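PDB 4RM7: acyl-CoA dehydrogenase from Slackia heliotrinireducens, which belongs to the acyl-CoA dehydrogenase family, with a helical N-terminal domain, a beta-sheet middle domain and a helical C-terminal domain, and is modelled as an assembly of four chains. Local coordinates for residues G255-A260 and V293-M298. Sequence-based numbering, arbitrary orientation.
Sequences GEAQAA and VKLTNM
L295 carries most of the contact from the 293-298 side, set against A257 and Q258 of 255-260. With CG anti to the carbonyl carbon (chi1 -72°), L295 extends its two methyls toward 255-260. L295 CD2 comes in beside the opposing backbone, 4.0 Å from A257 CB and 3.9 Å from Q258 N. L295 CD1 lies against the amide of Q258, 3.5 Å from Q258 OE1. The Q258 chain leaves with CG anti to the backbone N and bends at chi2 (64°), which brings the amide across the leucine side chain at about a right angle. The polar atoms of that amide are bound by others: OE1 accepts a hydrogen bond from R299, one residue beyond 293-298, and NE2 is bonded to the hydroxyl of Y384 of the second subunit, a residue that also packs on L295. The two helices belong to the up-and-down bundle of the C-terminal domain; the two segments run nearly antiparallel, their local axes 10.6 Å apart at closest approach and at 159°, with Q258 opposite L295. One turn after L295, M298, present as selenomethionine, adds a looser apolar contact through SE, 4.4 Å from A257 CB. Helix 316-341 covers this side, A330 touching A257 while A329 and V333 touch M298.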
loop_
_atom_site.group_PDB
_atom_site.type_symbol
_atom_site.label_atom_id
_atom_site.label_comp_id
_atom_site.label_asym_id
_atom_site.label_seq_id
_atom_site.Cartn_x
_atom_site.Cartn_y
_atom_site.Cartn_z
ATOM N N GLY A 255 11.069 13.126 14.388
ATOM C CA GLY A 255 10.635 14.079 15.377
ATOM C C GLY A 255 9.345 14.750 14.966
ATOM O O GLY A 255 8.406 14.823 15.757
ATOM N N GLU A 256 9.288 15.256 13.739
ATOM C CA GLU A 256 8.095 15.971 13.311
ATOM C C GLU A 256 6.907 15.009 13.264
ATOM O O GLU A 256 5.807 15.351 13.704
ATOM C CB GLU A 256 8.306 16.632 11.955
ATOM C CG GLU A 256 9.354 17.713 11.955
ATOM C CD GLU A 256 9.220 18.634 10.753
ATOM O OE1 GLU A 256 10.131 18.655 9.895
ATOM O OE2 GLU A 256 8.202 19.349 10.668
ATOM N N ALA A 257 7.140 13.813 12.720
ATOM C CA ALA A 257 6.116 12.784 12.657
ATOM C C ALA A 257 5.589 12.485 14.058
ATOM O O ALA A 257 4.388 12.325 14.283
ATOM C CB ALA A 257 6.678 11.496 11.997
ATOM N N GLN A 258 6.503 12.437 15.011
ATOM C CA GLN A 258 6.123 12.152 16.378
ATOM C C GLN A 258 5.203 13.258 16.927
ATOM O O GLN A 258 4.305 12.982 17.730
ATOM C CB GLN A 258 7.378 11.991 17.241
ATOM C CG GLN A 258 7.089 11.685 18.683
ATOM C CD GLN A 258 6.400 10.352 18.848
ATOM O OE1 GLN A 258 7.004 9.317 18.617
ATOM N NE2 GLN A 258 5.129 10.369 19.254
ATOM N N ALA A 259 5.427 14.501 16.484
ATOM C CA ALA A 259 4.635 15.645 16.942
ATOM C C ALA A 259 3.211 15.553 16.401
ATOM O O ALA A 259 2.243 15.831 17.113
ATOM C CB ALA A 259 5.281 16.947 16.513
ATOM N N ALA A 260 3.102 15.145 15.141
ATOM C CA ALA A 260 1.819 14.900 14.507
ATOM C C ALA A 260 1.030 13.797 15.218
ATOM O O ALA A 260 -0.189 13.882 15.366
ATOM C CB ALA A 260 2.020 14.532 13.049
ATOM N N VAL A 293 3.354 1.835 14.798
ATOM C CA VAL A 293 4.255 0.857 14.192
ATOM C C VAL A 293 5.288 1.568 13.317
ATOM O O VAL A 293 6.489 1.276 13.375
ATOM C CB VAL A 293 3.524 -0.164 13.323
ATOM C CG1 VAL A 293 4.522 -0.885 12.440
ATOM C CG2 VAL A 293 2.754 -1.155 14.167
ATOM N N LYS A 294 4.818 2.507 12.508
ATOM C CA LYS A 294 5.733 3.238 11.649
ATOM C C LYS A 294 6.733 4.050 12.473
ATOM O O LYS A 294 7.921 4.063 12.149
ATOM C CB LYS A 294 4.961 4.130 10.676
ATOM C CG LYS A 294 4.239 3.294 9.627
ATOM C CD LYS A 294 3.437 4.136 8.692
ATOM C CE LYS A 294 2.580 3.260 7.810
ATOM N NZ LYS A 294 1.712 4.076 6.911
ATOM N N LEU A 295 6.273 4.694 13.549
ATOM C CA LEU A 295 7.177 5.479 14.391
ATOM C C LEU A 295 8.221 4.566 15.026
ATOM O O LEU A 295 9.402 4.921 15.109
ATOM C CB LEU A 295 6.426 6.215 15.490
ATOM C CG LEU A 295 5.555 7.398 15.129
ATOM C CD1 LEU A 295 4.749 7.831 16.350
ATOM C CD2 LEU A 295 6.470 8.512 14.628
ATOM N N THR A 296 7.775 3.393 15.476
ATOM C CA THR A 296 8.679 2.407 16.072
ATOM C C THR A 296 9.773 2.024 15.077
ATOM O O THR A 296 10.951 2.020 15.411
ATOM C CB THR A 296 7.926 1.137 16.527
ATOM O OG1 THR A 296 6.795 1.512 17.322
ATOM C CG2 THR A 296 8.837 0.237 17.371
ATOM N N ASN A 297 9.372 1.716 13.852
ATOM C CA ASN A 297 10.311 1.329 12.807
ATOM C C ASN A 297 11.293 2.466 12.454
ATOM O O ASN A 297 12.498 2.261 12.411
ATOM C CB ASN A 297 9.539 0.855 11.556
ATOM C CG ASN A 297 8.897 -0.527 11.739
ATOM O OD1 ASN A 297 9.272 -1.287 12.633
ATOM N ND2 ASN A 297 7.945 -0.863 10.871
HETATM N N MSE A 298 10.768 3.662 12.214
HETATM C CA MSE A 298 11.593 4.835 11.962
HETATM C C MSE A 298 12.677 5.024 13.008
HETATM O O MSE A 298 13.841 5.242 12.666
HETATM C CB MSE A 298 10.742 6.095 11.928
HETATM C CG MSE A 298 9.805 6.196 10.746
HETATM SE SE MSE A 298 8.857 7.902 10.858
HETATM C CE MSE A 298 7.045 7.211 10.905
#